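Maltose/maltodextrin-binding protein (Thermus thermophilus, PDB 2GH9) binds maltotriose and probably delivers such maltodextrins, as periplasmic solute-binding proteins do, to a membrane transporter for uptake. Local coordinates at residues 5-10 with 15-20; 22-25 with 31-34; 56-61 with 284-289; 267-272 with 303-308. All coordinates share one frame; numbering follows the deposited sequence.

Contact 1. Residues 5-10 with 15-20. With GLC (alpha-D-glucopyranose), chain B.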
loop_
_atom_site.group_PDB
_atom_site.type_symbol
_atom_site.label_atom_id
_atom_site.label_comp_id
_atom_site.label_asym_id
_atom_site.label_seq_id
_atom_site.Cartn_x
_atom_site.Cartn_y
_atom_site.Cartn_z
ATOM N N VAL A 5 11.974 13.563 -11.274
ATOM C CA VAL A 5 11.210 12.822 -10.269
ATOM C C VAL A 5 10.410 11.742 -10.978
ATOM O O VAL A 5 9.655 12.047 -11.872
ATOM C CB VAL A 5 10.216 13.742 -9.520
ATOM C CG1 VAL A 5 9.410 12.966 -8.432
ATOM C CG2 VAL A 5 10.951 14.900 -8.908
ATOM N N TRP A 6 10.606 10.486 -10.585
ATOM C CA TRP A 6 9.682 9.410 -10.964
ATOM C C TRP A 6 8.559 9.326 -9.957
ATOM O O TRP A 6 8.819 9.351 -8.744
ATOM C CB TRP A 6 10.406 8.074 -11.022
ATOM C CG TRP A 6 11.251 7.918 -12.226
ATOM C CD1 TRP A 6 11.302 8.744 -13.313
ATOM C CD2 TRP A 6 12.154 6.848 -12.488
ATOM N NE1 TRP A 6 12.209 8.271 -14.221
ATOM C CE2 TRP A 6 12.736 7.095 -13.749
ATOM C CE3 TRP A 6 12.547 5.709 -11.767
ATOM C CZ2 TRP A 6 13.679 6.238 -14.318
ATOM C CZ3 TRP A 6 13.481 4.860 -12.329
ATOM C CH2 TRP A 6 14.042 5.131 -13.601
ATOM N N THR A 7 7.321 9.243 -10.449
ATOM C CA THR A 7 6.157 9.085 -9.565
ATOM C C THR A 7 5.109 8.128 -10.131
ATOM O O THR A 7 4.924 8.054 -11.341
ATOM C CB THR A 7 5.472 10.458 -9.282
ATOM O OG1 THR A 7 4.472 10.291 -8.286
ATOM C CG2 THR A 7 4.855 11.047 -10.540
ATOM N N HIS A 8 4.414 7.434 -9.236
ATOM C CA HIS A 8 3.268 6.576 -9.584
ATOM C C HIS A 8 1.932 7.268 -9.309
ATOM O O HIS A 8 0.848 6.667 -9.436
ATOM C CB HIS A 8 3.317 5.233 -8.848
ATOM C CG HIS A 8 3.470 5.333 -7.356
ATOM N ND1 HIS A 8 2.393 5.367 -6.493
ATOM C CD2 HIS A 8 4.578 5.326 -6.570
ATOM C CE1 HIS A 8 2.831 5.422 -5.246
ATOM N NE2 HIS A 8 4.153 5.370 -5.264
ATOM N N PHE A 9 2.007 8.543 -8.945
ATOM C CA PHE A 9 0.823 9.300 -8.641
ATOM C C PHE A 9 0.047 9.632 -9.924
ATOM O O PHE A 9 0.624 9.826 -11.004
ATOM C CB PHE A 9 1.171 10.624 -7.933
ATOM C CG PHE A 9 1.829 10.473 -6.593
ATOM C CD1 PHE A 9 1.895 9.251 -5.936
ATOM C CD2 PHE A 9 2.389 11.582 -5.979
ATOM C CE1 PHE A 9 2.503 9.138 -4.714
ATOM C CE2 PHE A 9 2.995 11.481 -4.757
ATOM C CZ PHE A 9 3.040 10.261 -4.111
ATOM N N GLY A 10 -1.270 9.704 -9.779
ATOM C CA GLY A 10 -2.140 10.245 -10.809
ATOM C C GLY A 10 -3.136 11.169 -10.178
ATOM O O GLY A 10 -3.110 11.388 -8.960
ATOM N N GLU A 15 -1.303 16.171 -9.497
ATOM C CA GLU A 15 -1.414 17.615 -9.669
ATOM C C GLU A 15 -0.714 18.375 -8.527
ATOM O O GLU A 15 -0.011 19.348 -8.776
ATOM C CB GLU A 15 -2.870 18.056 -9.865
ATOM C CG GLU A 15 -3.000 19.217 -10.857
ATOM C CD GLU A 15 -2.607 18.856 -12.306
ATOM O OE1 GLU A 15 -3.255 17.971 -12.906
ATOM O OE2 GLU A 15 -1.655 19.455 -12.862
ATOM N N TRP A 16 -0.872 17.902 -7.295
ATOM C CA TRP A 16 -0.097 18.430 -6.156
ATOM C C TRP A 16 1.421 18.367 -6.401
ATOM O O TRP A 16 2.140 19.356 -6.195
ATOM C CB TRP A 16 -0.463 17.661 -4.873
ATOM C CG TRP A 16 0.410 17.903 -3.650
ATOM C CD1 TRP A 16 0.190 18.802 -2.657
ATOM C CD2 TRP A 16 1.595 17.188 -3.278
ATOM N NE1 TRP A 16 1.145 18.694 -1.690
ATOM C CE2 TRP A 16 2.031 17.717 -2.047
ATOM C CE3 TRP A 16 2.324 16.149 -3.858
ATOM C CZ2 TRP A 16 3.172 17.259 -1.402
ATOM C CZ3 TRP A 16 3.450 15.685 -3.204
ATOM C CH2 TRP A 16 3.859 16.244 -1.992
ATOM N N LEU A 17 1.903 17.205 -6.837
ATOM C CA LEU A 17 3.327 17.024 -7.082
ATOM C C LEU A 17 3.854 17.974 -8.182
ATOM O O LEU A 17 4.960 18.529 -8.053
ATOM C CB LEU A 17 3.648 15.556 -7.436
ATOM C CG LEU A 17 5.131 15.257 -7.688
ATOM C CD1 LEU A 17 5.994 15.876 -6.601
ATOM C CD2 LEU A 17 5.423 13.759 -7.845
ATOM N N LYS A 18 3.062 18.150 -9.241
ATOM C CA LYS A 18 3.423 19.054 -10.343
ATOM C C LYS A 18 3.505 20.505 -9.854
ATOM O O LYS A 18 4.423 21.231 -10.247
ATOM C CB LYS A 18 2.430 18.933 -11.519
ATOM C CG LYS A 18 2.560 17.645 -12.318
ATOM C CD LYS A 18 1.903 17.780 -13.707
ATOM C CE LYS A 18 2.053 16.548 -14.549
ATOM N NZ LYS A 18 3.492 16.214 -14.813
ATOM N N GLU A 19 2.556 20.895 -8.997
ATOM C CA GLU A 19 2.530 22.225 -8.389
ATOM C C GLU A 19 3.750 22.463 -7.516
ATOM O O GLU A 19 4.372 23.529 -7.601
ATOM C CB GLU A 19 1.277 22.445 -7.526
ATOM C CG GLU A 19 1.251 23.843 -6.853
ATOM C CD GLU A 19 0.185 24.021 -5.802
ATOM O OE1 GLU A 19 -0.705 23.147 -5.662
ATOM O OE2 GLU A 19 0.245 25.064 -5.099
ATOM N N GLN A 20 4.073 21.492 -6.655
ATOM C CA GLN A 20 5.260 21.623 -5.808
ATOM C C GLN A 20 6.536 21.736 -6.648
ATOM O O GLN A 20 7.491 22.421 -6.254
ATOM C CB GLN A 20 5.373 20.461 -4.799
ATOM C CG GLN A 20 4.137 20.196 -3.928
ATOM C CD GLN A 20 3.258 21.429 -3.681
ATOM O OE1 GLN A 20 2.056 21.433 -3.990
ATOM N NE2 GLN A 20 3.854 22.473 -3.124
HETATM C C1 GLC B . -1.143 3.479 -7.718
HETATM C C2 GLC B . -1.050 4.068 -6.312
HETATM C C3 GLC B . -0.326 3.099 -5.399
HETATM C C4 GLC B . -1.059 1.748 -5.403
HETATM C C5 GLC B . -1.155 1.173 -6.826
HETATM C C6 GLC B . -2.040 -0.088 -6.865
HETATM O O1 GLC B . 0.168 3.450 -8.279
HETATM O O2 GLC B . -0.403 5.360 -6.339
HETATM O O3 GLC B . -0.211 3.611 -4.061
HETATM O O4 GLC B . -0.284 0.808 -4.680
HETATM O O5 GLC B . -1.705 2.160 -7.696
HETATM O O6 GLC B . -2.184 -0.598 -8.204
#
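Thr-7 OG1, which lies 3.6 Å from Leu-17 CD2, is gripped by two backbone groups. It accepts a bond from Phe-9 N (3.1 Å, 162° at the hydrogen), closing an ST turn at the end of strand 3-7, and it is also bonded to Val-60 O of strand 58-63. One methyl, Leu-17 CD2, touches strand and turn alike: it lies 3.6 Å from Thr-7 CB, meets Val-5 CG1 tip to tip at 4.1 Å and reaches Phe-9 CD2 at 4.2 Å, where the side chains cross at about a right angle. His-8 turns to the sugar instead. A chi1 of 53° sets its CG between backbone N and carbonyl carbon, and ND1 shares a 2.8 Å hydrogen bond with glucose O2, in the ring plane at its edge; O1 adds weak bonds to ND1 and His-8 O. Phe-9 CD1 lies 3.8 Å above one imidazole face. An alanine in place of His-8 would probably leave glucose O2 without its ND1 partner and Phe-9 CD1 without that face. Leu-17 thus packs where the one polar atom it touches, Thr-7 OG1, is already bonded, an arrangement consistent with a well-placed His-8 facing the glucose.

Contact 2. Residues 22-25 with 31-34; sequences RTFE and KVEV
Phe-24 and Val-32 form the tight half of this contact. The aromatic side chain leaves helix 11-26 with CG anti to the backbone N (chi1 -168°) and crosses the valine at about a right angle, its CD2 lying 3.8 Å from Val-32 CG2. Phe-286 of helix 280-290 meets both of them, so this end is closed in by a second helix. The other half is more exposed, with a water between the segments and charges that do not pair. Glu-25 and Lys-31 run side by side in the same direction, and the carboxylate touches the aliphatic part of the lysine, with OE2 3.2 Å from Lys-31 CG. The opposite charges stay apart: OE2 and Lys-31 NZ are 5.9 Å from each other. The water donates to Glu-25 OE1 (2.8 Å) and accepts from Val-32 N (2.7 Å). A valine in place of Glu-25 would probably leave that water without its carboxylate acceptor and Val-32 N less firmly solvated. Helix 11-26 is here returning to the sheet through a short loop, the second half of the beta-alpha-beta crossover formed by strand 3-7, helix 11-26 and strand 32-36, typical of periplasmic binding protein lobes.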
loop_
_atom_site.group_PDB
_atom_site.type_symbol
_atom_site.label_atom_id
_atom_site.label_comp_id
_atom_site.label_asym_id
_atom_site.label_seq_id
_atom_site.Cartn_x
_atom_site.Cartn_y
_atom_site.Cartn_z
ATOM N N ARG A 22 6.694 23.076 -9.715
ATOM C CA ARG A 22 6.663 24.439 -10.259
ATOM C C ARG A 22 7.148 25.438 -9.197
ATOM O O ARG A 22 8.073 26.217 -9.441
ATOM C CB ARG A 22 5.251 24.793 -10.767
ATOM C CG ARG A 22 4.893 24.143 -12.107
ATOM C CD ARG A 22 3.687 24.802 -12.758
ATOM N NE ARG A 22 2.512 24.736 -11.887
ATOM C CZ ARG A 22 1.619 23.743 -11.876
ATOM N NH1 ARG A 22 1.725 22.704 -12.703
ATOM N NH2 ARG A 22 0.599 23.796 -11.029
ATOM N N THR A 23 6.548 25.379 -8.011
ATOM C CA THR A 23 6.945 26.209 -6.881
ATOM C C THR A 23 8.454 26.121 -6.533
ATOM O O THR A 23 9.065 27.148 -6.235
ATOM C CB THR A 23 6.107 25.882 -5.642
ATOM O OG1 THR A 23 4.723 26.081 -5.946
ATOM C CG2 THR A 23 6.486 26.758 -4.480
ATOM N N PHE A 24 9.042 24.923 -6.583
ATOM C CA PHE A 24 10.483 24.762 -6.331
ATOM C C PHE A 24 11.353 25.415 -7.400
ATOM O O PHE A 24 12.448 25.860 -7.102
ATOM C CB PHE A 24 10.879 23.282 -6.234
ATOM C CG PHE A 24 12.264 23.056 -5.700
ATOM C CD1 PHE A 24 12.534 23.215 -4.346
ATOM C CD2 PHE A 24 13.295 22.655 -6.538
ATOM C CE1 PHE A 24 13.821 22.987 -3.840
ATOM C CE2 PHE A 24 14.580 22.429 -6.039
ATOM C CZ PHE A 24 14.837 22.591 -4.694
ATOM N N GLU A 25 10.886 25.468 -8.642
ATOM C CA GLU A 25 11.626 26.179 -9.671
ATOM C C GLU A 25 11.671 27.701 -9.425
ATOM O O GLU A 25 12.572 28.368 -9.916
ATOM C CB GLU A 25 11.054 25.873 -11.053
ATOM C CG GLU A 25 11.918 26.360 -12.214
ATOM C CD GLU A 25 11.298 26.099 -13.568
ATOM O OE1 GLU A 25 10.362 25.261 -13.657
ATOM O OE2 GLU A 25 11.760 26.734 -14.548
ATOM N N LYS A 31 14.865 23.546 -12.379
ATOM C CA LYS A 31 13.750 22.910 -13.083
ATOM C C LYS A 31 13.517 21.496 -12.544
ATOM O O LYS A 31 14.464 20.738 -12.343
ATOM C CB LYS A 31 14.012 22.882 -14.602
ATOM C CG LYS A 31 13.695 24.237 -15.289
ATOM C CD LYS A 31 14.237 24.352 -16.730
ATOM C CE LYS A 31 13.295 23.737 -17.783
ATOM N NZ LYS A 31 13.893 23.785 -19.170
ATOM N N VAL A 32 12.255 21.160 -12.281
ATOM C CA VAL A 32 11.883 19.814 -11.833
ATOM C C VAL A 32 10.977 19.156 -12.873
ATOM O O VAL A 32 9.889 19.685 -13.177
ATOM C CB VAL A 32 11.160 19.838 -10.483
ATOM C CG1 VAL A 32 10.805 18.394 -10.036
ATOM C CG2 VAL A 32 12.012 20.527 -9.434
ATOM N N GLU A 33 11.426 18.032 -13.428
ATOM C CA GLU A 33 10.608 17.267 -14.364
ATOM C C GLU A 33 9.923 16.086 -13.638
ATOM O O GLU A 33 10.578 15.211 -13.099
ATOM C CB GLU A 33 11.407 16.780 -15.593
ATOM C CG GLU A 33 10.474 16.498 -16.826
ATOM C CD GLU A 33 11.092 15.635 -17.923
ATOM O OE1 GLU A 33 12.307 15.788 -18.220
ATOM O OE2 GLU A 33 10.361 14.794 -18.508
ATOM N N VAL A 34 8.593 16.108 -13.619
ATOM C CA VAL A 34 7.811 15.022 -13.030
ATOM C C VAL A 34 7.526 13.983 -14.131
ATOM O O VAL A 34 6.924 14.295 -15.151
ATOM C CB VAL A 34 6.542 15.582 -12.367
ATOM C CG1 VAL A 34 5.682 14.448 -11.745
ATOM C CG2 VAL A 34 6.936 16.631 -11.306
HETATM O O HOH W 1 10.112 22.795 -12.286
#

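Contact 3. Residues 56-61 with 284-289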
loop_
_atom_site.group_PDB
_atom_site.type_symbol
_atom_site.label_atom_id
_atom_site.label_comp_id
_atom_site.label_asym_id
_atom_site.label_seq_id
_atom_site.Cartn_x
_atom_site.Cartn_y
_atom_site.Cartn_z
ATOM N N ALA A 56 15.913 8.429 -12.245
ATOM C CA ALA A 56 15.589 9.769 -11.759
ATOM C C ALA A 56 16.353 10.143 -10.499
ATOM O O ALA A 56 16.857 9.280 -9.776
ATOM C CB ALA A 56 14.073 9.892 -11.479
ATOM N N ASP A 57 16.405 11.447 -10.233
ATOM C CA ASP A 57 17.103 11.983 -9.071
ATOM C C ASP A 57 16.380 11.661 -7.779
ATOM O O ASP A 57 17.005 11.585 -6.737
ATOM C CB ASP A 57 17.273 13.501 -9.224
ATOM C CG ASP A 57 18.200 13.851 -10.374
ATOM O OD1 ASP A 57 19.399 13.568 -10.243
ATOM O OD2 ASP A 57 17.738 14.345 -11.413
ATOM N N LEU A 58 15.060 11.505 -7.847
ATOM C CA LEU A 58 14.287 11.071 -6.692
ATOM C C LEU A 58 13.025 10.307 -7.099
ATOM O O LEU A 58 12.607 10.328 -8.260
ATOM C CB LEU A 58 13.958 12.238 -5.729
ATOM C CG LEU A 58 13.286 13.553 -6.117
ATOM C CD1 LEU A 58 12.849 14.320 -4.872
ATOM C CD2 LEU A 58 14.220 14.396 -6.952
ATOM N N VAL A 59 12.474 9.559 -6.142
ATOM C CA VAL A 59 11.195 8.867 -6.353
ATOM C C VAL A 59 10.269 9.393 -5.289
ATOM O O VAL A 59 10.594 9.327 -4.103
ATOM C CB VAL A 59 11.279 7.330 -6.246
ATOM C CG1 VAL A 59 9.932 6.690 -6.686
ATOM C CG2 VAL A 59 12.397 6.776 -7.098
ATOM N N VAL A 60 9.168 9.987 -5.737
ATOM C CA VAL A 60 8.076 10.459 -4.887
ATOM C C VAL A 60 6.808 9.678 -5.277
ATOM O O VAL A 60 6.157 10.021 -6.274
ATOM C CB VAL A 60 7.836 11.944 -5.117
ATOM C CG1 VAL A 60 6.699 12.439 -4.232
ATOM C CG2 VAL A 60 9.129 12.757 -4.861
ATOM N N THR A 61 6.412 8.632 -4.551
ATOM C CA THR A 61 7.070 8.041 -3.393
ATOM C C THR A 61 7.254 6.539 -3.641
ATOM O O THR A 61 6.680 5.970 -4.582
ATOM C CB THR A 61 6.194 8.203 -2.133
ATOM O OG1 THR A 61 4.820 7.896 -2.458
ATOM C CG2 THR A 61 6.310 9.654 -1.573
ATOM N N VAL A 284 17.742 16.670 -2.770
ATOM C CA VAL A 284 17.456 16.635 -1.336
ATOM C C VAL A 284 16.619 17.834 -0.874
ATOM O O VAL A 284 15.641 17.667 -0.138
ATOM C CB VAL A 284 18.750 16.513 -0.483
ATOM C CG1 VAL A 284 18.441 16.647 0.999
ATOM C CG2 VAL A 284 19.454 15.196 -0.757
ATOM N N ASN A 285 16.985 19.042 -1.311
ATOM C CA ASN A 285 16.231 20.231 -0.928
ATOM C C ASN A 285 14.797 20.110 -1.409
ATOM O O ASN A 285 13.882 20.420 -0.673
ATOM C CB ASN A 285 16.861 21.511 -1.490
ATOM C CG ASN A 285 18.053 21.997 -0.678
ATOM O OD1 ASN A 285 18.169 21.718 0.514
ATOM N ND2 ASN A 285 18.944 22.731 -1.330
ATOM N N PHE A 286 14.600 19.632 -2.632
ATOM C CA PHE A 286 13.246 19.520 -3.175
ATOM C C PHE A 286 12.437 18.483 -2.395
ATOM O O PHE A 286 11.281 18.728 -2.055
ATOM C CB PHE A 286 13.269 19.163 -4.653
ATOM C CG PHE A 286 11.901 18.928 -5.227
ATOM C CD1 PHE A 286 10.924 19.919 -5.140
ATOM C CD2 PHE A 286 11.592 17.737 -5.862
ATOM C CE1 PHE A 286 9.642 19.717 -5.672
ATOM C CE2 PHE A 286 10.305 17.529 -6.401
ATOM C CZ PHE A 286 9.336 18.520 -6.295
ATOM N N ALA A 287 13.051 17.335 -2.112
ATOM C CA ALA A 287 12.417 16.309 -1.279
ATOM C C ALA A 287 11.948 16.876 0.069
ATOM O O ALA A 287 10.839 16.569 0.527
ATOM C CB ALA A 287 13.366 15.132 -1.070
ATOM N N LYS A 288 12.781 17.720 0.687
ATOM C CA LYS A 288 12.457 18.272 1.991
ATOM C C LYS A 288 11.258 19.218 1.889
ATOM O O LYS A 288 10.456 19.246 2.801
ATOM C CB LYS A 288 13.689 18.927 2.656
ATOM C CG LYS A 288 14.773 17.906 3.035
ATOM C CD LYS A 288 16.137 18.525 3.327
ATOM C CE LYS A 288 16.127 19.333 4.609
ATOM N NZ LYS A 288 17.524 19.638 5.087
ATOM N N THR A 289 11.105 19.929 0.772
ATOM C CA THR A 289 9.931 20.809 0.579
ATOM C C THR A 289 8.617 20.016 0.587
ATOM O O THR A 289 7.599 20.534 1.008
ATOM C CB THR A 289 9.987 21.675 -0.729
ATOM O OG1 THR A 289 9.909 20.842 -1.913
ATOM C CG2 THR A 289 11.255 22.546 -0.759
#
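A chi1 of 53° puts Leu-58 CG between its backbone N and carbonyl carbon, the crowded position, while Phe-286 carries CG anti to the backbone N (chi1 175°); together these torsions bring the two side chains across each other at about a right angle. The setting is a helix laid on the sheet of an alpha/beta lobe, as in periplasmic binding proteins: strand 58-63 lies between strands 3-7 and 265-273, and helix 280-290 packs on the sheet beside it. All three touching residues are buried. On the strand side one methyl does the work, since Leu-58 CD1 approaches both the aromatic ring and the small alanine that follows it in the helix. Beyond the contact, the strand turns a corner at Val-60, and the peptide bond before Thr-61 is cis. One turn further along the helix, Thr-289 OG1 donates to Phe-286 O in the carbonyl plane and on a lone pair; the bond is modelled at 2.5 Å, a length so short that it is doubtful. Between strand and helix the closest approaches are Leu-58 CD1 to Phe-286 CD2 at 3.8 Å and Leu-58 CD1 to Ala-287 CB at 3.9 Å.

Contact 4. Residues 267-272 with 303-308; sequences GVQGVV and GGRIPV. With GLC (alpha-D-glucopyranose), chain B.
Val-268 and Gln-269 belong to an extended strand whose backbone stays well apart from segment 303-308, with CA atoms 8.2 Å apart for Val-268 and Val-308 and 8.9 Å for Gln-269 and Arg-305; the side chains therefore carry the contact. Arg-305 is extended from CG to NE and ends at the glucose, with NH1 3.6 Å from Gln-269 CD. The side chains cross obliquely, amide and guanidinium planes 65° apart. The two outer nitrogens then divide the sugar between them: NH1 donates to glucose O3 (3.0 Å, 135°) and NH2 to glucose O2 (2.9 Å, 143°), the latter oxygen lying in the guanidinium plane at its edge. Salt bridges from NE to Glu-13 and from NH1 to Glu-113 fix the group's rotation and would probably hold the buried arginine charged. Glu-113 also accepts from Gln-269 NE2, while Gln-269 OE1 is bonded to Thr-61 OG1, so the amide has partners at both ends. Away from the sugar, Val-268 CG1 meets Val-308 CG1 at 4.2 Å, and both valines touch Ala-95 of helix 93-98. Strand 265-273 pairs with strands 58-63 and 104-113, and 104-113 in turn pairs with the short strand 306-307.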
loop_
_atom_site.group_PDB
_atom_site.type_symbol
_atom_site.label_atom_id
_atom_site.label_comp_id
_atom_site.label_asym_id
_atom_site.label_seq_id
_atom_site.Cartn_x
_atom_site.Cartn_y
_atom_site.Cartn_z
ATOM N N GLY A 267 1.376 0.442 5.171
ATOM C CA GLY A 267 2.408 0.797 4.231
ATOM C C GLY A 267 2.797 2.216 4.531
ATOM O O GLY A 267 1.945 3.031 4.841
ATOM N N VAL A 268 4.087 2.504 4.434
ATOM C CA VAL A 268 4.575 3.863 4.529
ATOM C C VAL A 268 5.175 4.243 3.193
ATOM O O VAL A 268 6.055 3.538 2.670
ATOM C CB VAL A 268 5.607 4.037 5.664
ATOM C CG1 VAL A 268 6.032 5.472 5.748
ATOM C CG2 VAL A 268 5.031 3.559 6.981
ATOM N N GLN A 269 4.675 5.343 2.633
ATOM C CA GLN A 269 5.240 5.916 1.432
ATOM C C GLN A 269 6.257 6.990 1.824
ATOM O O GLN A 269 5.970 7.835 2.659
ATOM C CB GLN A 269 4.147 6.527 0.565
ATOM C CG GLN A 269 3.128 5.527 0.025
ATOM C CD GLN A 269 3.564 4.818 -1.247
ATOM O OE1 GLN A 269 4.353 5.336 -2.032
ATOM N NE2 GLN A 269 3.032 3.620 -1.457
ATOM N N GLY A 270 7.425 6.958 1.193
ATOM C CA GLY A 270 8.466 7.945 1.472
ATOM C C GLY A 270 9.220 8.380 0.247
ATOM O O GLY A 270 9.230 7.686 -0.805
ATOM N N VAL A 271 9.846 9.549 0.362
ATOM C CA VAL A 271 10.667 10.066 -0.707
ATOM C C VAL A 271 12.084 9.498 -0.560
ATOM O O VAL A 271 12.664 9.515 0.546
ATOM C CB VAL A 271 10.726 11.618 -0.713
ATOM C CG1 VAL A 271 11.584 12.093 -1.873
ATOM C CG2 VAL A 271 9.282 12.256 -0.769
ATOM N N VAL A 272 12.635 9.001 -1.662
ATOM C CA VAL A 272 14.016 8.508 -1.679
ATOM C C VAL A 272 14.818 9.268 -2.716
ATOM O O VAL A 272 14.307 9.676 -3.765
ATOM C CB VAL A 272 14.127 6.972 -1.927
ATOM C CG1 VAL A 272 13.494 6.190 -0.749
ATOM C CG2 VAL A 272 13.492 6.598 -3.275
ATOM N N GLY A 303 -5.894 14.136 -1.972
ATOM C CA GLY A 303 -6.110 12.703 -2.141
ATOM C C GLY A 303 -6.695 12.061 -0.902
ATOM O O GLY A 303 -7.923 12.090 -0.690
ATOM N N GLY A 304 -5.831 11.460 -0.095
ATOM C CA GLY A 304 -6.249 10.884 1.169
ATOM C C GLY A 304 -5.269 10.092 2.009
ATOM O O GLY A 304 -5.642 9.593 3.080
ATOM N N ARG A 305 -4.029 9.952 1.562
ATOM C CA ARG A 305 -3.029 9.211 2.343
ATOM C C ARG A 305 -2.693 10.003 3.612
ATOM O O ARG A 305 -2.762 11.229 3.624
ATOM C CB ARG A 305 -1.756 8.942 1.527
ATOM C CG ARG A 305 -2.021 8.252 0.200
ATOM C CD ARG A 305 -0.761 7.894 -0.455
ATOM N NE ARG A 305 -0.865 7.872 -1.911
ATOM C CZ ARG A 305 -0.362 6.925 -2.686
ATOM N NH1 ARG A 305 0.282 5.874 -2.171
ATOM N NH2 ARG A 305 -0.491 7.022 -3.991
ATOM N N ILE A 306 -2.380 9.293 4.675
ATOM C CA ILE A 306 -2.360 9.902 6.014
ATOM C C ILE A 306 -0.952 10.397 6.335
ATOM O O ILE A 306 -0.008 9.630 6.229
ATOM C CB ILE A 306 -2.839 8.893 7.082
ATOM C CG1 ILE A 306 -4.187 8.258 6.666
ATOM C CG2 ILE A 306 -2.935 9.545 8.504
ATOM C CD1 ILE A 306 -5.243 9.274 6.167
ATOM N N PRO A 307 -0.795 11.679 6.719
ATOM C CA PRO A 307 0.549 12.140 7.150
ATOM C C PRO A 307 1.199 11.280 8.233
ATOM O O PRO A 307 0.514 10.791 9.132
ATOM C CB PRO A 307 0.279 13.552 7.686
ATOM C CG PRO A 307 -0.894 14.011 6.878
ATOM C CD PRO A 307 -1.769 12.780 6.735
ATOM N N VAL A 308 2.508 11.069 8.132
ATOM C CA VAL A 308 3.248 10.409 9.205
ATOM C C VAL A 308 3.827 11.446 10.210
ATOM O O VAL A 308 4.496 11.076 11.179
ATOM C CB VAL A 308 4.354 9.485 8.669
ATOM C CG1 VAL A 308 3.721 8.344 7.824
ATOM C CG2 VAL A 308 5.354 10.265 7.871
HETATM C C1 GLC B . -1.143 3.479 -7.718
HETATM C C2 GLC B . -1.050 4.068 -6.312
HETATM C C3 GLC B . -0.326 3.099 -5.399
HETATM C C4 GLC B . -1.059 1.748 -5.403
HETATM C C5 GLC B . -1.155 1.173 -6.826
HETATM C C6 GLC B . -2.040 -0.088 -6.865
HETATM O O1 GLC B . 0.168 3.450 -8.279
HETATM O O2 GLC B . -0.403 5.360 -6.339
HETATM O O3 GLC B . -0.211 3.611 -4.061
HETATM O O4 GLC B . -0.284 0.808 -4.680
HETATM O O5 GLC B . -1.705 2.160 -7.696
HETATM O O6 GLC B . -2.184 -0.598 -8.204
#

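How the contacts relate
All four contacts reach one sheet. Contacts 1 and 2 are two levels of the same helix 11-26, their centres about 10 Å apart, and Val-5 N with Glu-33 O (2.8 Å) joins their strands. Contact 3 continues the core of contact 2, with Phe-24 CG lying 3.5 Å from Phe-286 CD1. Toward the sugar, contacts 1, 3 and 4 converge on Gln-269: its OE1 is 2.6 Å from Thr-61 OG1 and 3.2 Å from His-8 NE2, the latter a weak bond. Contacts 1 and 4 bind the same glucose from different parts of the chain. Contact 2 is the more remote, its centre about 20 Å from that of contact 4, with no touch between them.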